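Local coordinates for NikO protein (Streptomyces tendae, PDB 4FQD), which acts as an enolpyruvyl transferase essential in nikkomycin biosynthesis and belongs to the MurA branch of the EPSP synthase family, at residues P282-G287 and E317-P322; L111-V116 and L200-V205; F369-E374 and T387-D392; I53-D58 and L261-I266. The protein carries 4 engineered substitutions. All coordinates share one frame; numbering follows the deposited sequence.

Contact 1 of 4, residues P282-G287 and E317-P322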
# COMPACT_ATOMS: atom_id res chain seq x y z
N PRO A 282 -24.12 -20.93 -0.39
CA PRO A 282 -24.11 -19.46 -0.33
C PRO A 282 -24.75 -18.92 0.94
O PRO A 282 -25.94 -19.15 1.19
CB PRO A 282 -24.94 -19.07 -1.55
CG PRO A 282 -24.67 -20.15 -2.53
CD PRO A 282 -24.55 -21.41 -1.72
N LEU A 283 -23.96 -18.22 1.75
CA LEU A 283 -24.42 -17.72 3.04
C LEU A 283 -25.16 -16.39 2.89
O LEU A 283 -24.59 -15.39 2.47
CB LEU A 283 -23.24 -17.55 3.99
CG LEU A 283 -23.60 -17.19 5.44
CD1 LEU A 283 -24.34 -18.34 6.10
CD2 LEU A 283 -22.36 -16.81 6.22
N ARG A 284 -26.44 -16.40 3.25
CA ARG A 284 -27.26 -15.20 3.16
C ARG A 284 -27.07 -14.33 4.40
O ARG A 284 -27.23 -14.80 5.53
CB ARG A 284 -28.73 -15.57 2.99
CG ARG A 284 -29.50 -14.66 2.05
CD ARG A 284 -30.88 -15.22 1.75
NE ARG A 284 -31.68 -15.36 2.97
CZ ARG A 284 -32.50 -14.43 3.43
NH1 ARG A 284 -32.64 -13.29 2.78
NH2 ARG A 284 -33.19 -14.64 4.54
N ILE A 285 -26.71 -13.07 4.18
CA ILE A 285 -26.46 -12.14 5.27
C ILE A 285 -27.40 -10.94 5.17
O ILE A 285 -27.29 -10.14 4.24
CB ILE A 285 -25.00 -11.64 5.24
CG1 ILE A 285 -24.04 -12.82 5.08
CG2 ILE A 285 -24.68 -10.84 6.50
CD1 ILE A 285 -22.64 -12.42 4.65
N THR A 286 -28.31 -10.81 6.12
CA THR A 286 -29.34 -9.79 6.06
C THR A 286 -29.08 -8.60 6.98
O THR A 286 -28.29 -8.68 7.92
CB THR A 286 -30.74 -10.36 6.38
OG1 THR A 286 -30.77 -10.80 7.75
CG2 THR A 286 -31.05 -11.54 5.47
N GLY A 287 -29.76 -7.49 6.69
CA GLY A 287 -29.64 -6.28 7.48
C GLY A 287 -30.35 -5.14 6.78
O GLY A 287 -30.19 -4.97 5.57
N GLU A 317 -29.99 -7.54 1.94
CA GLU A 317 -29.24 -8.78 2.08
C GLU A 317 -28.05 -8.86 1.13
O GLU A 317 -28.07 -8.28 0.04
CB GLU A 317 -30.15 -9.99 1.87
CG GLU A 317 -30.63 -10.16 0.43
CD GLU A 317 -31.30 -11.50 0.20
OE1 GLU A 317 -30.68 -12.37 -0.44
OE2 GLU A 317 -32.46 -11.67 0.65
N VAL A 318 -27.01 -9.56 1.56
CA VAL A 318 -25.90 -9.90 0.68
C VAL A 318 -25.64 -11.40 0.77
O VAL A 318 -25.92 -12.02 1.79
CB VAL A 318 -24.61 -9.12 1.02
CG1 VAL A 318 -24.85 -7.63 0.90
CG2 VAL A 318 -24.10 -9.48 2.40
N THR A 319 -25.11 -11.97 -0.30
CA THR A 319 -24.88 -13.41 -0.35
C THR A 319 -23.42 -13.73 -0.64
O THR A 319 -22.92 -13.44 -1.73
CB THR A 319 -25.78 -14.09 -1.39
OG1 THR A 319 -27.15 -13.96 -0.99
CG2 THR A 319 -25.44 -15.56 -1.50
N ALA A 320 -22.74 -14.33 0.33
CA ALA A 320 -21.34 -14.69 0.19
C ALA A 320 -21.19 -16.14 -0.23
O ALA A 320 -21.70 -17.05 0.44
CB ALA A 320 -20.59 -14.42 1.48
N HIS A 321 -20.49 -16.37 -1.34
CA HIS A 321 -20.33 -17.71 -1.89
C HIS A 321 -19.04 -18.37 -1.41
O HIS A 321 -17.99 -17.73 -1.37
CB HIS A 321 -20.35 -17.67 -3.42
CG HIS A 321 -21.67 -17.23 -3.99
ND1 HIS A 321 -22.45 -18.05 -4.76
CD2 HIS A 321 -22.33 -16.05 -3.90
CE1 HIS A 321 -23.54 -17.40 -5.13
NE2 HIS A 321 -23.49 -16.19 -4.61
N PRO A 322 -19.12 -19.65 -1.04
CA PRO A 322 -17.95 -20.44 -0.64
C PRO A 322 -16.94 -20.54 -1.78
O PRO A 322 -17.27 -20.26 -2.93
CB PRO A 322 -18.54 -21.82 -0.35
CG PRO A 322 -19.96 -21.55 -0.01
CD PRO A 322 -20.37 -20.42 -0.89

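Contact 2 of 4, residues L111-V116 and L200-V205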
# COMPACT_ATOMS: atom_id res chain seq x y z
N LEU A 111 -18.94 12.07 24.68
CA LEU A 111 -19.98 12.71 25.48
C LEU A 111 -19.45 14.03 26.03
O LEU A 111 -20.22 14.86 26.51
CB LEU A 111 -20.41 11.80 26.63
CG LEU A 111 -21.12 10.50 26.25
CD1 LEU A 111 -21.36 9.64 27.48
CD2 LEU A 111 -22.43 10.81 25.55
N LEU A 112 -18.14 14.20 25.95
CA LEU A 112 -17.47 15.41 26.43
C LEU A 112 -17.99 16.73 25.84
O LEU A 112 -18.14 17.71 26.58
CB LEU A 112 -15.95 15.31 26.24
CG LEU A 112 -15.24 14.26 27.09
CD1 LEU A 112 -13.74 14.27 26.82
CD2 LEU A 112 -15.52 14.49 28.57
N PRO A 113 -18.26 16.78 24.52
CA PRO A 113 -18.84 18.02 23.99
C PRO A 113 -20.19 18.36 24.61
O PRO A 113 -20.49 19.53 24.82
CB PRO A 113 -19.01 17.71 22.50
CG PRO A 113 -17.97 16.71 22.21
CD PRO A 113 -17.89 15.85 23.44
N ALA A 114 -20.99 17.34 24.91
CA ALA A 114 -22.28 17.55 25.54
C ALA A 114 -22.12 18.03 26.98
O ALA A 114 -22.84 18.93 27.42
CB ALA A 114 -23.10 16.27 25.50
N LEU A 115 -21.19 17.43 27.70
CA LEU A 115 -20.94 17.77 29.10
C LEU A 115 -20.41 19.19 29.26
O LEU A 115 -20.90 19.96 30.08
CB LEU A 115 -19.97 16.77 29.72
CG LEU A 115 -20.41 15.31 29.80
CD1 LEU A 115 -19.27 14.42 30.27
CD2 LEU A 115 -21.62 15.16 30.71
N VAL A 116 -19.39 19.52 28.47
CA VAL A 116 -18.73 20.82 28.60
C VAL A 116 -19.62 21.97 28.14
O VAL A 116 -19.44 23.11 28.55
CB VAL A 116 -17.38 20.84 27.84
CG1 VAL A 116 -17.60 21.09 26.35
CG2 VAL A 116 -16.45 21.90 28.42
N LEU A 200 -17.27 18.25 15.04
CA LEU A 200 -18.65 18.36 14.58
C LEU A 200 -19.60 18.60 15.75
O LEU A 200 -20.47 19.47 15.68
CB LEU A 200 -19.07 17.11 13.81
CG LEU A 200 -18.85 17.14 12.30
CD1 LEU A 200 -19.16 15.79 11.70
CD2 LEU A 200 -19.72 18.21 11.67
N LEU A 201 -19.42 17.83 16.81
CA LEU A 201 -20.23 17.98 18.01
C LEU A 201 -20.03 19.35 18.64
O LEU A 201 -21.00 20.01 19.02
CB LEU A 201 -19.90 16.88 19.03
CG LEU A 201 -20.34 15.46 18.66
CD1 LEU A 201 -19.77 14.45 19.65
CD2 LEU A 201 -21.86 15.37 18.63
N MET A 202 -18.78 19.77 18.74
CA MET A 202 -18.45 21.08 19.30
C MET A 202 -19.02 22.21 18.45
O MET A 202 -19.45 23.23 18.98
CB MET A 202 -16.93 21.25 19.42
CG MET A 202 -16.29 20.36 20.47
SD MET A 202 -16.94 20.65 22.13
CE MET A 202 -16.47 22.36 22.38
N GLY A 203 -19.03 22.01 17.14
CA GLY A 203 -19.55 23.01 16.22
C GLY A 203 -21.05 23.22 16.37
O GLY A 203 -21.54 24.33 16.16
N ALA A 204 -21.76 22.16 16.73
CA ALA A 204 -23.21 22.23 16.86
C ALA A 204 -23.65 22.86 18.18
O ALA A 204 -24.72 23.47 18.25
CB ALA A 204 -23.82 20.84 16.71
N VAL A 205 -22.83 22.72 19.21
CA VAL A 205 -23.15 23.27 20.52
C VAL A 205 -22.48 24.62 20.75
O VAL A 205 -22.40 25.11 21.88
CB VAL A 205 -22.74 22.31 21.65
CG1 VAL A 205 -23.55 21.02 21.57
CG2 VAL A 205 -21.25 22.01 21.59

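Contact 3 of 4, residues F369-E374 and T387-D392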
# COMPACT_ATOMS: atom_id res chain seq x y z
N PHE A 369 -1.20 -6.27 14.60
CA PHE A 369 -1.05 -7.55 13.94
C PHE A 369 -0.82 -8.63 14.99
O PHE A 369 -0.09 -9.59 14.76
CB PHE A 369 0.12 -7.51 12.96
CG PHE A 369 -0.10 -6.61 11.77
CD1 PHE A 369 -1.34 -6.58 11.15
CD2 PHE A 369 0.91 -5.81 11.29
CE1 PHE A 369 -1.55 -5.75 10.06
CE2 PHE A 369 0.70 -4.98 10.20
CZ PHE A 369 -0.53 -4.95 9.59
N GLY A 370 -1.44 -8.45 16.15
CA GLY A 370 -1.29 -9.37 17.26
C GLY A 370 -1.95 -10.71 17.03
O GLY A 370 -1.73 -11.66 17.78
N PHE A 371 -2.78 -10.79 15.99
CA PHE A 371 -3.44 -12.04 15.63
C PHE A 371 -2.51 -12.94 14.83
O PHE A 371 -2.70 -14.16 14.77
CB PHE A 371 -4.71 -11.75 14.82
CG PHE A 371 -4.47 -10.98 13.56
CD1 PHE A 371 -4.50 -9.59 13.56
CD2 PHE A 371 -4.22 -11.63 12.36
CE1 PHE A 371 -4.27 -8.88 12.39
CE2 PHE A 371 -3.99 -10.92 11.20
CZ PHE A 371 -4.02 -9.54 11.21
N ALA A 372 -1.50 -12.34 14.21
CA ALA A 372 -0.57 -13.05 13.34
C ALA A 372 0.19 -14.23 13.97
O ALA A 372 0.23 -15.31 13.39
CB ALA A 372 0.40 -12.08 12.66
N PRO A 373 0.79 -14.04 15.16
CA PRO A 373 1.51 -15.18 15.76
C PRO A 373 0.57 -16.32 16.14
O PRO A 373 1.01 -17.47 16.22
CB PRO A 373 2.14 -14.58 17.02
CG PRO A 373 2.20 -13.11 16.76
CD PRO A 373 0.97 -12.81 15.97
N GLU A 374 -0.70 -16.01 16.35
CA GLU A 374 -1.68 -17.03 16.70
C GLU A 374 -2.14 -17.80 15.47
O GLU A 374 -2.37 -19.00 15.53
CB GLU A 374 -2.87 -16.40 17.42
CG GLU A 374 -2.50 -15.65 18.69
CD GLU A 374 -1.74 -16.52 19.67
OE1 GLU A 374 -2.25 -17.60 20.04
OE2 GLU A 374 -0.62 -16.13 20.07
N THR A 387 4.81 -1.79 10.23
CA THR A 387 3.46 -1.49 9.77
C THR A 387 2.99 -2.48 8.72
O THR A 387 1.87 -2.37 8.22
CB THR A 387 3.38 -0.09 9.12
OG1 THR A 387 3.96 -0.14 7.81
CG2 THR A 387 4.12 0.93 9.95
N VAL A 388 3.84 -3.44 8.37
CA VAL A 388 3.55 -4.34 7.26
C VAL A 388 3.35 -5.78 7.70
O VAL A 388 4.13 -6.33 8.47
CB VAL A 388 4.66 -4.28 6.19
CG1 VAL A 388 4.42 -5.32 5.09
CG2 VAL A 388 4.75 -2.88 5.60
N LEU A 389 2.27 -6.39 7.20
CA LEU A 389 2.02 -7.82 7.41
C LEU A 389 1.95 -8.52 6.06
O LEU A 389 1.28 -8.05 5.14
CB LEU A 389 0.72 -8.03 8.18
CG LEU A 389 0.12 -9.44 8.14
CD1 LEU A 389 1.05 -10.44 8.80
CD2 LEU A 389 -1.26 -9.45 8.79
N ARG A 390 2.64 -9.65 5.94
CA ARG A 390 2.63 -10.42 4.71
C ARG A 390 2.14 -11.84 4.96
O ARG A 390 2.55 -12.48 5.93
CB ARG A 390 4.03 -10.45 4.08
CG ARG A 390 4.07 -11.04 2.68
CD ARG A 390 5.19 -12.05 2.55
NE ARG A 390 6.45 -11.54 3.09
CZ ARG A 390 7.37 -12.30 3.68
NH1 ARG A 390 7.17 -13.60 3.81
NH2 ARG A 390 8.48 -11.75 4.15
N VAL A 391 1.27 -12.33 4.08
CA VAL A 391 0.78 -13.70 4.16
C VAL A 391 1.24 -14.50 2.95
O VAL A 391 0.97 -14.12 1.81
CB VAL A 391 -0.76 -13.74 4.26
CG1 VAL A 391 -1.25 -15.18 4.24
CG2 VAL A 391 -1.23 -13.03 5.53
N ASP A 392 1.93 -15.60 3.20
CA ASP A 392 2.46 -16.44 2.13
C ASP A 392 1.48 -17.54 1.73
O ASP A 392 1.63 -18.69 2.13
CB ASP A 392 3.80 -17.06 2.54
CG ASP A 392 4.91 -16.04 2.62
OD1 ASP A 392 4.91 -15.10 1.80
OD2 ASP A 392 5.78 -16.17 3.50

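Contact 4 of 4, residues I53-D58 and L261-I266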
# COMPACT_ATOMS: atom_id res chain seq x y z
N ILE A 53 -33.49 5.09 18.25
CA ILE A 53 -32.49 4.41 17.44
C ILE A 53 -32.90 2.98 17.12
O ILE A 53 -32.82 2.09 17.97
CB ILE A 53 -31.13 4.39 18.16
CG1 ILE A 53 -30.75 5.80 18.63
CG2 ILE A 53 -30.05 3.83 17.25
CD1 ILE A 53 -29.46 5.86 19.41
N GLU A 54 -33.34 2.76 15.89
CA GLU A 54 -33.72 1.42 15.45
C GLU A 54 -32.50 0.66 14.94
O GLU A 54 -31.47 1.26 14.65
CB GLU A 54 -34.79 1.49 14.36
CG GLU A 54 -36.02 2.28 14.77
CD GLU A 54 -37.31 1.67 14.25
OE1 GLU A 54 -37.28 0.49 13.85
OE2 GLU A 54 -38.34 2.37 14.25
N ASN A 55 -32.64 -0.66 14.84
CA ASN A 55 -31.53 -1.54 14.48
C ASN A 55 -30.33 -1.30 15.38
O ASN A 55 -29.19 -1.19 14.92
CB ASN A 55 -31.15 -1.36 13.00
CG ASN A 55 -30.22 -2.46 12.50
OD1 ASN A 55 -30.30 -3.61 12.94
ND2 ASN A 55 -29.33 -2.10 11.59
N CYS A 56 -30.59 -1.21 16.68
CA CYS A 56 -29.53 -0.98 17.66
C CYS A 56 -28.94 -2.29 18.14
O CYS A 56 -29.68 -3.18 18.57
CB CYS A 56 -30.05 -0.16 18.84
SG CYS A 56 -28.81 0.19 20.11
N PRO A 57 -27.61 -2.43 18.06
CA PRO A 57 -26.93 -3.66 18.46
C PRO A 57 -26.99 -3.88 19.97
O PRO A 57 -26.88 -2.93 20.74
CB PRO A 57 -25.48 -3.41 18.02
CG PRO A 57 -25.33 -1.93 18.04
CD PRO A 57 -26.67 -1.39 17.61
N ASP A 58 -27.19 -5.13 20.37
CA ASP A 58 -27.22 -5.49 21.79
C ASP A 58 -25.82 -5.85 22.26
O ASP A 58 -25.49 -7.02 22.44
CB ASP A 58 -28.18 -6.65 22.02
CG ASP A 58 -28.34 -6.99 23.49
OD1 ASP A 58 -28.09 -6.10 24.34
OD2 ASP A 58 -28.73 -8.13 23.80
N LEU A 261 -30.08 2.52 12.29
CA LEU A 261 -28.63 2.36 12.12
C LEU A 261 -28.25 1.55 10.90
O LEU A 261 -28.92 0.58 10.54
CB LEU A 261 -28.01 1.73 13.37
CG LEU A 261 -27.94 2.58 14.63
CD1 LEU A 261 -27.21 1.84 15.74
CD2 LEU A 261 -27.28 3.92 14.35
N ILE A 262 -27.16 1.95 10.26
CA ILE A 262 -26.56 1.18 9.18
C ILE A 262 -26.03 -0.13 9.77
O ILE A 262 -25.50 -0.13 10.89
CB ILE A 262 -25.44 1.99 8.48
CG1 ILE A 262 -24.88 1.24 7.27
CG2 ILE A 262 -24.33 2.34 9.46
CD1 ILE A 262 -23.89 2.06 6.47
N PRO A 263 -26.21 -1.25 9.06
CA PRO A 263 -25.68 -2.53 9.52
C PRO A 263 -24.18 -2.45 9.82
O PRO A 263 -23.46 -1.74 9.12
CB PRO A 263 -25.93 -3.46 8.34
CG PRO A 263 -27.16 -2.90 7.71
CD PRO A 263 -27.05 -1.41 7.86
N ASP A 264 -23.74 -3.16 10.86
CA ASP A 264 -22.35 -3.12 11.29
C ASP A 264 -21.40 -3.50 10.16
O ASP A 264 -21.47 -4.61 9.63
CB ASP A 264 -22.13 -4.02 12.50
CG ASP A 264 -20.82 -3.75 13.21
OD1 ASP A 264 -19.77 -4.22 12.73
OD2 ASP A 264 -20.84 -3.05 14.25
N LEU A 265 -20.53 -2.57 9.79
CA LEU A 265 -19.65 -2.73 8.64
C LEU A 265 -18.70 -3.91 8.80
O LEU A 265 -18.52 -4.70 7.87
CB LEU A 265 -18.86 -1.44 8.40
CG LEU A 265 -19.67 -0.15 8.26
CD1 LEU A 265 -18.77 1.02 7.93
CD2 LEU A 265 -20.75 -0.32 7.22
N ILE A 266 -18.08 -4.02 9.97
CA ILE A 266 -17.10 -5.07 10.21
C ILE A 266 -17.77 -6.43 10.40
O ILE A 266 -17.19 -7.47 10.10
CB ILE A 266 -16.19 -4.74 11.41
CG1 ILE A 266 -15.67 -3.31 11.29
CG2 ILE A 266 -15.03 -5.72 11.48
CD1 ILE A 266 -14.91 -3.03 10.01

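Contact 1 of 4, residues P282-G287 and E317-P322
Val318 O receives the backbone N of Ile285 at 2.7 Å, and Val318 N returns a bond to Ile285 O at 2.8 Å. The same reciprocal pairing recurs between Leu283 and Ala320, joining strands 283-286 and 317-320 as antiparallel neighbours. On one side of the sheet, Ile285 CB packs against Val318 CG2 (3.7 Å) while its CD1 extends toward the methyl of Ala320; Trp271 and Ile272 of helix 265-278 and Ile290 and Val294 of helix 290-296 pack onto this side. The other side is polar. Arg284 and Glu317, diagonal neighbours from successive non-hydrogen-bonded pairs, form a salt bridge in which NH1 of Arg284 reaches OE2 of Glu317 at 2.7 Å. The carboxylate oxygen comes to the edge of the guanidinium, but the two planes are 52° apart and the hydrogen bond is weak. Glu317 CG sits between its backbone N and carbonyl carbon (chi1 69°), from where an extended chain carries the carboxylate beside CG and CD of the bent arginine. With a glutamine here, Arg284 would probably lose its charged mate across the strands and its guanidinium would be less firmly placed. At the strand ends, Pro282 CB lies over a face of the His321 ring, 4.2 Å from its centroid, and touches Thr319 CG2 (3.5 Å); His321 NE2 is bonded to Asp312. The chemistry is thus two-sided: aliphatic groups bury one surface against helices, while an ion pair and hydroxyl-bearing residues occupy the more exposed one.

Contact 2 of 4, residues L111-V116 and L200-V205
Pro113 turns its ring toward helix 192-204 and fits against two consecutive side chains there, Leu201 and Met202. Its CB is the common point of contact, 3.7 Å from Leu201 CB and 3.6 Å from Met202 SD. The ring and the leucine meet at a slant: Pro113 CG also approaches Leu201 CB, and the leucine branch continues past the ring so that CD1 comes to 3.9 Å from Pro113 CG. Met202 arrives differently. Its CB leaves the helix to one side, but the chain bends at chi2 (-60°), which brings the sulfur over to Pro113, close to CA (3.7 Å) as well as CB. Val116, one turn further along, adds a looser touch through CG1, 4.3 Å from Met202 SD. The sulfur is therefore bordered by both residues of segment 111-116 that carry the packing. Beyond the last helical residue, Val205 points a methyl, CG2, at the carbonyl oxygen of Pro113 (4.1 Å). The interface is purely van der Waals, and the proline, whose ring nitrogen bears no hydrogen, offers a compact hydrocarbon surface to it. Met148 and Phe151 pack against Met202 from elsewhere in the chain, and Met224 of helix 219-231 touches Leu201, so the pair belongs to a larger buried cluster. The helical segments run roughly in the same direction, 27° apart, with axes 9.2 Å from each other at closest approach. Such near-parallel, buried helices packed by apolar side chains are characteristic of the inverse beta/alpha barrel of this family, in which helices form the interior and sheets the outside.

Contact 3 of 4, residues F369-E374 and T387-D392
Thr387 presents its carbonyl oxygen to the edge of the Phe369 ring, close to the ring plane and 3.5 Å from CE2, where the slightly positive rim probably suits it. Val388 follows with a backbone contact to the same corner, its C lying 3.7 Å from Phe369 CE2. Leu389 carries the main packing. Its CB stands over the centre of the Phe369 ring, 3.5 Å from the centroid and 8° off the normal, a CH-pi contact. With CG anti to the backbone N (chi1 164°), the branch passes beyond this ring: CD2 wedges between Phe371 CZ and Phe369 CD1, each 3.7 Å away, and CD1 reaches the methyl of Ala372 at 4.2 Å. A valine in place of Phe369 is likely to open a gap above Leu389 CB and leave the carbonyl of Thr387 without its aromatic neighbour. Further along, Arg390 turns elsewhere: its NH1 makes a salt bridge to Asp392 with only weak hydrogen bonds, and its NE bonds Ala185 O of the second subunit. Strand 388-393 thus has a divided chemistry, with an aliphatic side chain held by two aromatic rings of the turn before helix 372-378 and, one residue on, a charge serving the subunit interface.

Contact 4 of 4, residues I53-D58 and L261-I266
This contact probably lies at one of the two crossings between the domains of the EPSP synthase fold: Glu54, the last residue of strand 50-54, and Asn55 just after it meet Leu261 as the chain leaves the parallel strand 257-260 for helix 265-278. Leu261 N donates to Glu54 O at 3.0 Å. The oxygen of Leu261 is taken in turn by the side-chain amide of Asn55, ND2 to O 2.9 Å; the acceptor lies in the amide plane of Asn55, whereas ND2 is raised 43° out of the carbonyl plane of Leu261. Asn55 CG is anti to its own N (chi1 -167°), which swings the amide across to this carbonyl. The leucine side chain packs against the same segment. Its CB comes to 3.5 Å from Asn55 O, its CG to 3.6 Å from Ile53 CG2, and its CD1 to 3.8 Å from Pro57 CD, the proline ring and leucine crossing at about a right angle. Beyond, backbone bonds tie Ile262 to Phe33 and Asp264 to Ser31, consistent with the double-stranded linker of this family, and Asp264 caps helix 265-278 through Glu267 N. Both backbone polar groups of Leu261 are thereby satisfied in a buried setting, one by main chain and one by an amide side chain, which probably helps to set the path of the chain toward helix 265-278.

Along the chain, contact 4 opens first at 53-58 and closes at 261-266, with contact 2 nested inside that loop; contacts 1 and 3 follow in series. Contact 4 lies closest to the chain's centre. From it the chain runs through helix 265-278 directly into strand 283-286 of contact 1, and the two contacts touch where Pro263 CG packs on Gly287 C (4.0 Å), their centres about 17 Å apart. Contacts 2 and 3 are on opposite sides of the chain's centre, about 38 Å apart between centres. Contacts 1 and 3 lie in separate four-stranded sheets, about 27 Å apart between centres. The set thus samples the packing of two lobes and the linker between them.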